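Local coordinates for protein sialyltransferase 0160 (Photobacterium damselae, PDB 4R84) that transfers sialic acid from CMP-sialic acid to galactoside acceptors, probably forming alpha-2,6 linkages, with a GT-B glycosyltransferase fold, at residues L58-E63 with D75-S80; C95-G100 with I108-L113; T205-N210 with Y233-S238; D291-R296 with S316-P321; V40-T45 with V116-E121. All coordinates share one frame; numbering follows the deposited sequence.

Contact 1. Residues L58-E63 with D75-S80; sequences LSHSWE and DKQAIS
Trp62 and Lys76 form the central direct link between strand 59-66 and the loop 75-80 that passes beside it. Trp62 N donates to Lys76 O at 2.9 Å, on a carbonyl lone pair, and the same oxygen receives a CA-H...O contact from Ser61. Two side-chain hydrogen bonds flank this link. Trp62 NE1 reaches Ile79 O at 2.9 Å; the acceptor lies in the indole plane, although the N-H comes from well above the carbonyl plane. On the other flank Gln77, bent back at chi2 (-53°), sends NE2 to His60 O at 2.9 Å.

Water makes the second layer. One molecule is 2.8 Å from His60 ND1 and donates to both Lys76 O and Ala78 O; another accepts from His60 N and donates to Gln77 OE1.

The apolar part is a CH-pi contact, with Ile79 CD1 3.6 Å from the His60 ring centroid and almost straight above it. The other face of the imidazole carries the Gln77-bound water. Beyond the loop, Trp62 meets Phe81 edge-to-face and packs against Phe98 of strand 92-101, the strand that pairs with its own.

In this PKD-like domain the loop is thus tied to the strand largely through its carbonyl oxygens. The in-plane bond at NE1 would orient the indole, while the imidazole is confined between methyl and water, with the second water bonded at ND1 in its plane.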
# COMPACT_ATOMS: atom_id res chain seq x y z
N LEU A 58 7.51 50.81 9.87
CA LEU A 58 8.22 51.92 10.49
C LEU A 58 9.51 51.41 11.12
O LEU A 58 10.56 52.04 11.02
CB LEU A 58 7.34 52.62 11.53
CG LEU A 58 6.13 53.37 11.00
CD1 LEU A 58 5.24 53.82 12.14
CD2 LEU A 58 6.59 54.58 10.18
N SER A 59 9.42 50.27 11.79
CA SER A 59 10.59 49.59 12.33
C SER A 59 10.37 48.08 12.29
O SER A 59 9.24 47.62 12.27
CB SER A 59 10.88 50.06 13.76
OG SER A 59 9.80 49.75 14.62
N HIS A 60 11.46 47.32 12.27
CA HIS A 60 11.34 45.86 12.16
C HIS A 60 12.63 45.17 12.59
O HIS A 60 13.70 45.77 12.56
CB HIS A 60 10.98 45.47 10.72
CG HIS A 60 11.93 46.00 9.69
ND1 HIS A 60 13.12 45.38 9.38
CD2 HIS A 60 11.86 47.09 8.89
CE1 HIS A 60 13.74 46.06 8.44
NE2 HIS A 60 13.00 47.11 8.13
N SER A 61 12.52 43.91 13.01
CA SER A 61 13.69 43.15 13.41
C SER A 61 13.43 41.65 13.43
O SER A 61 12.30 41.23 13.64
CB SER A 61 14.16 43.59 14.79
OG SER A 61 13.19 43.26 15.76
N TRP A 62 14.48 40.88 13.20
CA TRP A 62 14.50 39.44 13.44
C TRP A 62 15.41 39.16 14.62
O TRP A 62 16.43 39.84 14.81
CB TRP A 62 15.01 38.67 12.21
CG TRP A 62 14.02 38.44 11.11
CD1 TRP A 62 13.93 39.14 9.93
CD2 TRP A 62 13.00 37.45 11.07
NE1 TRP A 62 12.91 38.63 9.17
CE2 TRP A 62 12.32 37.60 9.84
CE3 TRP A 62 12.59 36.45 11.95
CZ2 TRP A 62 11.26 36.78 9.48
CZ3 TRP A 62 11.53 35.64 11.59
CH2 TRP A 62 10.88 35.81 10.36
N GLU A 63 15.03 38.18 15.43
CA GLU A 63 15.87 37.68 16.51
C GLU A 63 15.71 36.17 16.63
O GLU A 63 14.64 35.63 16.34
CB GLU A 63 15.55 38.37 17.83
CG GLU A 63 14.12 38.23 18.29
CD GLU A 63 13.86 38.93 19.61
OE1 GLU A 63 13.03 39.86 19.63
OE2 GLU A 63 14.50 38.56 20.62
N ASP A 75 21.05 39.94 8.75
CA ASP A 75 19.69 39.46 8.56
C ASP A 75 18.70 40.00 9.59
O ASP A 75 17.49 39.97 9.37
CB ASP A 75 19.68 37.94 8.55
CG ASP A 75 20.34 37.37 7.31
OD1 ASP A 75 20.33 38.06 6.26
OD2 ASP A 75 20.88 36.25 7.38
N LYS A 76 19.20 40.48 10.73
CA LYS A 76 18.32 41.06 11.75
C LYS A 76 17.49 42.22 11.19
O LYS A 76 16.37 42.46 11.66
CB LYS A 76 19.13 41.54 12.95
CG LYS A 76 19.80 40.43 13.74
CD LYS A 76 20.46 40.99 14.99
CE LYS A 76 21.11 39.90 15.82
NZ LYS A 76 21.73 40.46 17.05
N GLN A 77 18.02 42.92 10.19
CA GLN A 77 17.29 44.02 9.58
C GLN A 77 16.73 43.66 8.20
O GLN A 77 16.22 44.52 7.49
CB GLN A 77 18.18 45.26 9.47
CG GLN A 77 18.27 46.02 10.79
CD GLN A 77 16.90 46.36 11.34
OE1 GLN A 77 16.09 47.00 10.67
NE2 GLN A 77 16.62 45.93 12.58
N ALA A 78 16.81 42.39 7.82
CA ALA A 78 16.20 41.94 6.58
C ALA A 78 14.72 41.69 6.81
O ALA A 78 14.30 41.43 7.93
CB ALA A 78 16.88 40.69 6.05
N ILE A 79 13.92 41.78 5.75
CA ILE A 79 12.53 41.40 5.87
C ILE A 79 12.43 39.90 5.67
O ILE A 79 11.88 39.19 6.51
CB ILE A 79 11.63 42.11 4.84
CG1 ILE A 79 11.69 43.63 5.03
CG2 ILE A 79 10.20 41.64 4.98
CD1 ILE A 79 11.36 44.07 6.44
N SER A 80 12.98 39.42 4.56
CA SER A 80 13.05 37.99 4.28
C SER A 80 14.50 37.60 4.13
O SER A 80 15.30 38.36 3.58
CB SER A 80 12.27 37.64 3.02
OG SER A 80 10.89 37.97 3.16
O HOH W 1 13.76 48.74 11.30
O HOH W 2 14.05 42.84 10.12

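Contact 2. Residues C95-G100 with I108-L113; sequences CFTFKG and ITNTTL
Thr97 OG1 donates a 2.8 Å hydrogen bond to Asn110 OD1 across a non-hydrogen-bonded pair of the antiparallel beta hairpin formed by strands 92-101 and 106-125. The two side chains run alongside each other and point the same way. With Thr97 OG1 anti to its own carbonyl carbon (chi1 -70°), the hydroxyl is turned onto the amide oxygen, which it meets at a moderate tilt from the amide plane, while Thr97 CG2 rests 3.3 Å from the same Asn110 OD1.

The backbone ladder is regular. Phe96 N donates to Thr111 O and Thr111 N to Phe96 O, both at 2.9 Å. Phe98 N donates to Thr109 O at 2.8 Å, and Thr109 N returns the bond to Phe98 O. Between these rungs, CA-H...O contacts add weaker links, among them Thr97 CA to Thr109 O at 3.3 Å.

Cys95, Thr97, Lys99, Ile108, Asn110 and Thr112 occupy one face; on it the aliphatic part of Lys99 lies beside Ile108, and Cys95 is joined by a disulfide to Cys66 of strand 59-66. Phe96, Phe98, Thr109 and Thr111 line the other, buried face of this PKD-like domain. There Thr111 OG1 bonds Asn36 and Thr109 OG1 bonds the backbone of Ile51, so both hydroxyls are satisfied. Next to them the Phe96 ring and Leu113 cross at about a right angle, Phe96 CE2 lying 4.1 Å from Leu113 CD1.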
# COMPACT_ATOMS: atom_id res chain seq x y z
N CYS A 95 14.45 28.66 16.54
CA CYS A 95 13.27 29.49 16.71
C CYS A 95 13.59 30.94 16.30
O CYS A 95 14.59 31.50 16.74
CB CYS A 95 12.86 29.48 18.17
SG CYS A 95 12.98 27.83 18.88
N PHE A 96 12.75 31.56 15.47
CA PHE A 96 12.99 32.95 15.02
C PHE A 96 11.74 33.79 15.22
O PHE A 96 10.63 33.31 15.01
CB PHE A 96 13.43 32.99 13.55
CG PHE A 96 14.65 32.16 13.28
CD1 PHE A 96 15.91 32.68 13.46
CD2 PHE A 96 14.52 30.84 12.88
CE1 PHE A 96 17.05 31.91 13.21
CE2 PHE A 96 15.64 30.07 12.63
CZ PHE A 96 16.91 30.60 12.80
N THR A 97 11.93 35.03 15.67
CA THR A 97 10.80 35.94 15.85
C THR A 97 11.00 37.23 15.06
O THR A 97 12.05 37.89 15.16
CB THR A 97 10.59 36.27 17.35
OG1 THR A 97 10.11 35.10 18.02
CG2 THR A 97 9.57 37.38 17.52
N PHE A 98 10.01 37.55 14.23
CA PHE A 98 10.02 38.83 13.53
C PHE A 98 9.06 39.77 14.23
O PHE A 98 7.94 39.39 14.58
CB PHE A 98 9.61 38.66 12.06
CG PHE A 98 9.47 39.97 11.33
CD1 PHE A 98 10.56 40.56 10.72
CD2 PHE A 98 8.23 40.62 11.26
CE1 PHE A 98 10.44 41.77 10.04
CE2 PHE A 98 8.10 41.83 10.59
CZ PHE A 98 9.20 42.40 9.98
N LYS A 99 9.49 41.01 14.43
CA LYS A 99 8.63 42.05 14.98
C LYS A 99 8.62 43.22 14.02
O LYS A 99 9.67 43.73 13.65
CB LYS A 99 9.10 42.50 16.36
CG LYS A 99 8.94 41.46 17.45
CD LYS A 99 9.61 41.88 18.75
CE LYS A 99 9.50 40.78 19.79
NZ LYS A 99 10.31 41.07 21.01
N GLY A 100 7.43 43.64 13.61
CA GLY A 100 7.31 44.78 12.72
C GLY A 100 6.23 45.71 13.24
O GLY A 100 5.13 45.28 13.60
N ILE A 108 3.81 40.32 14.68
CA ILE A 108 4.79 39.38 15.17
C ILE A 108 4.64 38.07 14.43
O ILE A 108 3.52 37.59 14.23
CB ILE A 108 4.66 39.16 16.69
CG1 ILE A 108 4.98 40.45 17.45
CG2 ILE A 108 5.59 38.05 17.15
CD1 ILE A 108 4.86 40.30 18.95
N THR A 109 5.76 37.54 13.95
CA THR A 109 5.79 36.21 13.35
C THR A 109 6.76 35.34 14.13
O THR A 109 7.93 35.71 14.32
CB THR A 109 6.23 36.25 11.87
OG1 THR A 109 5.16 36.74 11.06
CG2 THR A 109 6.63 34.85 11.38
N ASN A 110 6.28 34.18 14.58
CA ASN A 110 7.13 33.22 15.26
C ASN A 110 7.26 31.97 14.40
O ASN A 110 6.27 31.32 14.11
CB ASN A 110 6.58 32.88 16.64
CG ASN A 110 6.40 34.10 17.52
OD1 ASN A 110 7.33 34.90 17.70
ND2 ASN A 110 5.20 34.26 18.06
N THR A 111 8.47 31.67 13.96
CA THR A 111 8.67 30.51 13.12
C THR A 111 9.64 29.55 13.78
O THR A 111 10.73 29.93 14.17
CB THR A 111 9.21 30.90 11.74
OG1 THR A 111 8.23 31.70 11.06
CG2 THR A 111 9.52 29.65 10.92
N THR A 112 9.24 28.29 13.90
CA THR A 112 10.12 27.29 14.47
C THR A 112 10.54 26.31 13.40
O THR A 112 9.70 25.66 12.80
CB THR A 112 9.44 26.53 15.60
OG1 THR A 112 9.00 27.48 16.57
CG2 THR A 112 10.40 25.53 16.23
N LEU A 113 11.84 26.26 13.13
CA LEU A 113 12.37 25.36 12.13
C LEU A 113 13.08 24.20 12.81
O LEU A 113 13.95 24.41 13.65
CB LEU A 113 13.36 26.09 11.21
CG LEU A 113 12.75 27.30 10.49
CD1 LEU A 113 13.79 27.99 9.57
CD2 LEU A 113 11.48 26.86 9.74

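Contact 3. Residues T205-N210 with Y233-S238; sequences TAHVFN and YDDGSS
Thr205 and Tyr233 meet where two neighbouring parallel strands of the Rossmann-type sheet, 197-204 and 225-233, run out into the loops at their C-terminal ends. In such folds these loops commonly border the ligand cleft, and here the side chain of Ser238 lies about 7 Å from the bound CMP-3-fluoro-Neu5Ac.

The link is carried by one backbone bond: Thr205 N donates to Tyr233 O at 2.8 Å, nearly straight at the hydrogen but well above the carbonyl plane. Thr205 OG1, beside its own backbone N (chi1 -59°), is turned toward the Tyr233 backbone and lies 3.1 Å from Tyr233 N, in a geometry that makes no hydrogen bond. A water 2.6 Å from Thr205 OG1 donates to Asp234 OD1 at 3.3 Å and so bridges the two segments. Asp234 is held further by OD2, which takes bonds from Tyr240 OH and Leu295 N. Glu239 OE2 accepts from the backbone N of both Ala206 and Asp235, joining the two loops through the following helix.

Past Thr205 the chain makes a type I turn to Val208, with His207 at the N-cap position of helix 208-211. The carboxylate of Asp235 approaches the edge of the His207 ring without a bond, Asp235 OD2 lying 4.3 Å from His207 CE1; that oxygen is instead hydrogen-bonded to Asn204 ND2. At the margin of the contact Ala206 CB lies 4.2 Å from Ser238 OG.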
# COMPACT_ATOMS: atom_id res chain seq x y z
N THR A 205 3.51 -7.97 3.44
CA THR A 205 3.63 -8.60 4.75
C THR A 205 4.17 -10.04 4.66
O THR A 205 5.07 -10.42 5.41
CB THR A 205 2.28 -8.63 5.49
OG1 THR A 205 1.82 -7.29 5.64
CG2 THR A 205 2.44 -9.27 6.86
N ALA A 206 3.61 -10.83 3.75
CA ALA A 206 4.00 -12.25 3.66
C ALA A 206 5.48 -12.38 3.33
O ALA A 206 6.14 -13.34 3.74
CB ALA A 206 3.12 -12.99 2.62
N HIS A 207 6.04 -11.40 2.62
CA HIS A 207 7.41 -11.55 2.15
C HIS A 207 8.36 -10.54 2.73
O HIS A 207 9.43 -10.32 2.17
CB HIS A 207 7.42 -11.49 0.63
CG HIS A 207 6.61 -12.58 0.01
ND1 HIS A 207 5.30 -12.42 -0.36
CD2 HIS A 207 6.91 -13.88 -0.24
CE1 HIS A 207 4.83 -13.56 -0.84
NE2 HIS A 207 5.80 -14.46 -0.78
N VAL A 208 8.00 -9.97 3.87
CA VAL A 208 8.85 -8.97 4.51
C VAL A 208 10.26 -9.51 4.81
O VAL A 208 11.25 -8.79 4.63
CB VAL A 208 8.20 -8.42 5.81
CG1 VAL A 208 7.88 -9.55 6.79
CG2 VAL A 208 9.11 -7.38 6.47
N PHE A 209 10.36 -10.77 5.22
CA PHE A 209 11.66 -11.31 5.59
C PHE A 209 12.55 -11.57 4.37
O PHE A 209 13.78 -11.62 4.48
CB PHE A 209 11.53 -12.60 6.40
CG PHE A 209 12.83 -13.05 6.99
CD1 PHE A 209 13.38 -12.37 8.06
CD2 PHE A 209 13.51 -14.14 6.46
CE1 PHE A 209 14.58 -12.76 8.60
CE2 PHE A 209 14.72 -14.53 7.00
CZ PHE A 209 15.26 -13.84 8.07
N ASN A 210 11.94 -11.74 3.20
CA ASN A 210 12.74 -11.88 1.99
C ASN A 210 13.20 -10.53 1.46
O ASN A 210 14.16 -10.46 0.69
CB ASN A 210 11.95 -12.62 0.91
CG ASN A 210 11.87 -14.11 1.17
OD1 ASN A 210 12.71 -14.68 1.88
ND2 ASN A 210 10.87 -14.75 0.58
N TYR A 233 1.96 -4.53 4.15
CA TYR A 233 0.61 -4.66 3.58
C TYR A 233 0.33 -6.10 3.19
O TYR A 233 1.13 -6.73 2.51
CB TYR A 233 0.45 -3.78 2.34
CG TYR A 233 0.72 -2.30 2.59
CD1 TYR A 233 2.04 -1.82 2.64
CD2 TYR A 233 -0.31 -1.39 2.75
CE1 TYR A 233 2.30 -0.47 2.86
CE2 TYR A 233 -0.05 -0.03 2.98
CZ TYR A 233 1.25 0.41 3.04
OH TYR A 233 1.51 1.74 3.26
N ASP A 234 -0.82 -6.62 3.60
CA ASP A 234 -1.28 -7.91 3.06
C ASP A 234 -1.36 -7.85 1.56
O ASP A 234 -1.77 -6.83 1.01
CB ASP A 234 -2.67 -8.26 3.58
CG ASP A 234 -2.69 -8.65 5.03
OD1 ASP A 234 -1.65 -9.10 5.55
OD2 ASP A 234 -3.77 -8.50 5.64
N ASP A 235 -1.01 -8.93 0.87
CA ASP A 235 -1.24 -8.91 -0.58
C ASP A 235 -2.54 -9.58 -0.99
O ASP A 235 -2.98 -9.45 -2.12
CB ASP A 235 -0.06 -9.48 -1.35
CG ASP A 235 0.24 -10.91 -1.02
OD1 ASP A 235 -0.44 -11.48 -0.15
OD2 ASP A 235 1.17 -11.45 -1.65
N GLY A 236 -3.13 -10.35 -0.08
CA GLY A 236 -4.40 -10.98 -0.38
C GLY A 236 -4.75 -12.12 0.54
O GLY A 236 -4.50 -12.08 1.73
N SER A 237 -5.36 -13.16 -0.03
CA SER A 237 -5.86 -14.25 0.78
C SER A 237 -4.74 -15.05 1.45
O SER A 237 -4.96 -15.68 2.48
CB SER A 237 -6.74 -15.15 -0.07
OG SER A 237 -6.02 -15.63 -1.19
N SER A 238 -3.54 -15.01 0.87
CA SER A 238 -2.46 -15.88 1.33
C SER A 238 -2.09 -15.66 2.80
O SER A 238 -1.86 -16.63 3.51
CB SER A 238 -1.24 -15.71 0.43
OG SER A 238 -0.08 -15.36 1.17
O HOH W 3 -0.15 -6.82 7.34

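Contact 4. Residues D291-R296 with S316-P321; sequences DYYFLR and SAKQMP
The Tyr293 ring has Gln319 O at its edge, near the ring plane, while Lys318 CB comes in obliquely, 3.6 Å from Tyr293 CD1. The same ring also meets the nearly parallel ring of Tyr233 from strand 225-233. Phe294 has Lys318 O at its edge and Ala317 CB oblique to it, 4.1 Å from Phe294 CE1. At the edge of the Tyr292 ring lies Ala317 N; the Tyr292 hydroxyl is hydrogen-bonded to His285 ND1.

Between these rings the parallel ladder is tight. Tyr292 N donates to Ser316 O, Lys318 N to Tyr292 O, Phe294 N to Lys318 O and Met320 N to Phe294 O, each at 2.8 Å.

Lys318, bent at chi2 and chi4, reaches over Asp291 and puts NZ 2.7 Å from Asp291 OD1, a salt bridge entered from above the carboxylate plane; NZ also bonds Ser315 O. At the other end Gln319 NE2 bridges Leu295 O and Met320 O, both near its amide plane and 2.9 Å away, fixing the amide. Met320 CE tucks in 3.3 Å from Tyr293 O.

Strands 290-294 and 317-319, joined through two helices, form a parallel beta-alpha-beta crossover at one end of the Rossmann-type sheet.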
# COMPACT_ATOMS: atom_id res chain seq x y z
N ASP A 291 3.73 -0.64 11.16
CA ASP A 291 2.30 -0.81 10.98
C ASP A 291 2.06 -2.05 10.13
O ASP A 291 2.70 -2.20 9.07
CB ASP A 291 1.67 0.40 10.29
CG ASP A 291 1.77 1.66 11.12
OD1 ASP A 291 1.66 1.58 12.36
OD2 ASP A 291 1.95 2.73 10.51
N TYR A 292 1.16 -2.93 10.57
CA TYR A 292 0.71 -4.06 9.76
C TYR A 292 -0.66 -3.71 9.21
O TYR A 292 -1.62 -3.64 9.99
CB TYR A 292 0.60 -5.35 10.58
CG TYR A 292 1.84 -5.80 11.31
CD1 TYR A 292 2.80 -6.59 10.68
CD2 TYR A 292 2.03 -5.49 12.64
CE1 TYR A 292 3.93 -7.04 11.37
CE2 TYR A 292 3.14 -5.92 13.34
CZ TYR A 292 4.09 -6.69 12.70
OH TYR A 292 5.21 -7.11 13.40
N TYR A 293 -0.76 -3.46 7.91
CA TYR A 293 -2.06 -3.16 7.33
C TYR A 293 -2.71 -4.45 6.89
O TYR A 293 -2.25 -5.11 5.96
CB TYR A 293 -1.91 -2.20 6.14
CG TYR A 293 -1.56 -0.82 6.62
CD1 TYR A 293 -2.53 0.00 7.18
CD2 TYR A 293 -0.24 -0.36 6.56
CE1 TYR A 293 -2.20 1.26 7.63
CE2 TYR A 293 0.09 0.90 7.03
CZ TYR A 293 -0.90 1.70 7.56
OH TYR A 293 -0.61 2.95 8.03
N PHE A 294 -3.79 -4.80 7.59
CA PHE A 294 -4.58 -5.99 7.29
C PHE A 294 -5.72 -5.63 6.33
O PHE A 294 -6.45 -4.68 6.58
CB PHE A 294 -5.18 -6.57 8.58
CG PHE A 294 -4.23 -7.36 9.43
CD1 PHE A 294 -3.26 -6.72 10.19
CD2 PHE A 294 -4.37 -8.74 9.55
CE1 PHE A 294 -2.40 -7.44 11.00
CE2 PHE A 294 -3.52 -9.47 10.35
CZ PHE A 294 -2.53 -8.82 11.08
N LEU A 295 -5.89 -6.37 5.25
CA LEU A 295 -7.08 -6.18 4.42
C LEU A 295 -8.36 -6.50 5.21
O LEU A 295 -9.40 -5.88 4.99
CB LEU A 295 -6.99 -6.97 3.11
CG LEU A 295 -6.69 -8.46 3.05
CD1 LEU A 295 -7.98 -9.25 3.20
CD2 LEU A 295 -6.06 -8.73 1.71
N ARG A 296 -8.28 -7.48 6.11
CA ARG A 296 -9.38 -7.73 7.05
C ARG A 296 -8.87 -7.84 8.49
O ARG A 296 -8.63 -8.94 8.99
CB ARG A 296 -10.15 -9.00 6.65
CG ARG A 296 -11.02 -8.83 5.42
CD ARG A 296 -12.21 -7.91 5.69
NE ARG A 296 -13.10 -8.42 6.72
CZ ARG A 296 -14.16 -9.18 6.48
NH1 ARG A 296 -14.46 -9.51 5.23
NH2 ARG A 296 -14.93 -9.61 7.48
N SER A 316 -0.12 -1.88 16.60
CA SER A 316 0.59 -2.00 15.33
C SER A 316 -0.29 -2.60 14.24
O SER A 316 -0.03 -2.41 13.05
CB SER A 316 1.86 -2.83 15.50
OG SER A 316 2.82 -2.15 16.31
N ALA A 317 -1.33 -3.33 14.65
CA ALA A 317 -2.29 -3.89 13.70
C ALA A 317 -3.24 -2.80 13.24
O ALA A 317 -3.87 -2.13 14.06
CB ALA A 317 -3.05 -5.05 14.32
N LYS A 318 -3.35 -2.62 11.92
CA LYS A 318 -4.18 -1.57 11.34
C LYS A 318 -5.11 -2.17 10.28
O LYS A 318 -4.79 -3.19 9.67
CB LYS A 318 -3.31 -0.50 10.68
CG LYS A 318 -2.29 0.20 11.58
CD LYS A 318 -2.94 0.96 12.70
CE LYS A 318 -2.05 2.12 13.17
NZ LYS A 318 -0.72 1.66 13.63
N GLN A 319 -6.23 -1.49 10.02
CA GLN A 319 -7.12 -1.88 8.93
C GLN A 319 -6.70 -1.12 7.67
O GLN A 319 -6.58 0.11 7.68
CB GLN A 319 -8.59 -1.61 9.26
CG GLN A 319 -9.54 -1.76 8.08
CD GLN A 319 -9.55 -3.16 7.50
OE1 GLN A 319 -9.66 -4.14 8.24
NE2 GLN A 319 -9.40 -3.26 6.18
N MET A 320 -6.43 -1.84 6.60
CA MET A 320 -6.11 -1.23 5.32
C MET A 320 -7.30 -0.39 4.86
O MET A 320 -8.43 -0.87 4.87
CB MET A 320 -5.76 -2.31 4.30
CG MET A 320 -4.97 -1.88 3.12
SD MET A 320 -4.67 -3.28 2.03
CE MET A 320 -3.46 -4.23 2.97
N PRO A 321 -7.06 0.88 4.50
CA PRO A 321 -8.14 1.77 4.09
C PRO A 321 -8.53 1.56 2.64
O PRO A 321 -7.67 1.23 1.82
CB PRO A 321 -7.54 3.16 4.30
CG PRO A 321 -6.07 2.96 4.06
CD PRO A 321 -5.75 1.57 4.55

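Contact 5. Residues V40-T45 with V116-E121; sequences VVETET and VAPTLE
Val41 holds CG1 anti to its backbone N (chi1 176°), which carries that methyl to Pro118, 3.7 Å from Pro118 CA, and leaves Val41 CG2 to meet Val116 CG2 at 4.1 Å. With CG1 anti to the carbonyl carbon (chi1 -61°), Val116 has its CG2 between the backbone N and that carbon, where it lies 3.7 Å from Val40 O. Glu42 CG rests 3.4 Å from Val116 O.

Two backbone hydrogen bonds make the parallel bridge between Val41 and Val116. Val116 N donates to Val40 O at 2.9 Å, tilted from the carbonyl plane, and Glu42 N donates to Val116 O at 3.0 Å, nearly along the C=O axis. Just beyond, strand 31-41 ends in a type II turn from Val41 to Glu44, closed by Glu44 N to Val41 O; Thr43 OG1 adds a 2.6 Å bond to Glu42 O.

The partner segment leaves the bridge through Ala117 and Pro118 and re-enters strand at Thr119, as strand 106-125 continues from the small beta domain into the sheet beside strand 197-204. The carboxylate of Glu42 has several partners nearby: a salt bridge to Arg196, and hydrogen bonds to Asn195 and to Leu88 N. A buried acid so surrounded by donors probably stays ionised, and charge pairing with Arg196, as well as the valine-proline contact, probably helps hold the small domain against the glycosyltransferase part.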
# COMPACT_ATOMS: atom_id res chain seq x y z
N VAL A 40 13.09 21.35 8.10
CA VAL A 40 14.00 21.68 7.02
C VAL A 40 15.05 20.57 6.94
O VAL A 40 15.75 20.28 7.92
CB VAL A 40 14.68 23.07 7.22
CG1 VAL A 40 15.44 23.49 5.95
CG2 VAL A 40 13.63 24.14 7.58
N VAL A 41 15.14 19.94 5.77
CA VAL A 41 16.10 18.88 5.58
C VAL A 41 17.50 19.47 5.56
O VAL A 41 17.71 20.53 4.99
CB VAL A 41 15.82 18.11 4.27
CG1 VAL A 41 16.90 17.07 4.03
CG2 VAL A 41 14.45 17.46 4.37
N GLU A 42 18.43 18.79 6.22
CA GLU A 42 19.85 19.21 6.20
C GLU A 42 20.31 19.59 4.80
O GLU A 42 20.06 18.87 3.84
CB GLU A 42 20.74 18.08 6.74
CG GLU A 42 20.57 17.80 8.22
CD GLU A 42 21.53 16.78 8.78
OE1 GLU A 42 22.14 15.98 8.01
OE2 GLU A 42 21.71 16.78 10.01
N THR A 43 20.99 20.73 4.72
CA THR A 43 21.54 21.37 3.51
C THR A 43 20.50 22.09 2.64
O THR A 43 20.88 22.85 1.75
CB THR A 43 22.32 20.38 2.57
OG1 THR A 43 21.41 19.61 1.79
CG2 THR A 43 23.27 19.47 3.36
N GLU A 44 19.21 21.93 2.92
CA GLU A 44 18.19 22.63 2.14
C GLU A 44 17.88 24.01 2.74
O GLU A 44 18.26 24.30 3.87
CB GLU A 44 16.91 21.76 2.04
CG GLU A 44 17.18 20.43 1.33
CD GLU A 44 15.93 19.70 0.89
OE1 GLU A 44 14.81 20.14 1.21
OE2 GLU A 44 16.07 18.67 0.19
N THR A 45 17.22 24.85 1.96
CA THR A 45 16.98 26.24 2.33
C THR A 45 15.50 26.49 2.66
O THR A 45 14.60 25.96 2.00
CB THR A 45 17.43 27.18 1.19
OG1 THR A 45 18.84 27.02 0.97
CG2 THR A 45 17.13 28.65 1.51
N VAL A 116 16.11 18.39 10.09
CA VAL A 116 15.91 16.95 10.11
C VAL A 116 16.81 16.25 9.11
O VAL A 116 17.26 16.84 8.14
CB VAL A 116 14.44 16.58 9.81
CG1 VAL A 116 13.54 17.21 10.88
CG2 VAL A 116 14.03 17.05 8.42
N ALA A 117 17.03 14.97 9.35
CA ALA A 117 17.74 14.14 8.40
C ALA A 117 16.90 13.97 7.15
O ALA A 117 15.67 13.98 7.21
CB ALA A 117 18.05 12.78 9.02
N PRO A 118 17.55 13.79 6.00
CA PRO A 118 16.75 13.43 4.83
C PRO A 118 16.11 12.06 5.02
O PRO A 118 16.61 11.26 5.82
CB PRO A 118 17.78 13.38 3.70
CG PRO A 118 19.09 13.08 4.40
CD PRO A 118 18.99 13.84 5.71
N THR A 119 15.04 11.81 4.28
CA THR A 119 14.31 10.54 4.35
C THR A 119 14.32 9.89 2.99
O THR A 119 14.03 10.55 1.97
CB THR A 119 12.85 10.74 4.82
OG1 THR A 119 12.84 11.31 6.13
CG2 THR A 119 12.08 9.40 4.84
N LEU A 120 14.69 8.61 2.97
CA LEU A 120 14.60 7.79 1.77
C LEU A 120 13.45 6.82 1.97
O LEU A 120 13.44 6.08 2.95
CB LEU A 120 15.91 7.03 1.51
CG LEU A 120 15.87 6.03 0.35
CD1 LEU A 120 15.76 6.77 -0.98
CD2 LEU A 120 17.08 5.11 0.39
N GLU A 121 12.48 6.85 1.05
CA GLU A 121 11.35 5.92 1.10
C GLU A 121 11.64 4.76 0.15
O GLU A 121 11.94 4.98 -1.02
CB GLU A 121 10.05 6.62 0.70
CG GLU A 121 9.72 7.87 1.52
CD GLU A 121 8.56 8.65 0.94
OE1 GLU A 121 7.79 8.07 0.12
OE2 GLU A 121 8.42 9.84 1.29

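How the contacts relate
Contact 5 opens first, at residue 40, and closes only at 116-121, so its loop encloses contacts 1 and 2. Inside it, contact 1 closes the short excursion after strand 59-66, and contact 2 then closes the hairpin of strands 92-101 and 106-125; the two touch because strands 59-66 and 92-101 are neighbours in the sheet. Strand 106-125 continues from contact 2 into contact 5, from the PKD-like domain towards the glycosyltransferase part. Contacts 3 and 4 follow in series, with no crossing. Contact 3 joins the loops after strands 197-204 and 225-233, contact 4 pairs strands 290-294 and 317-319, and the two adjoin because strands 225-233 and 290-294 are neighbours.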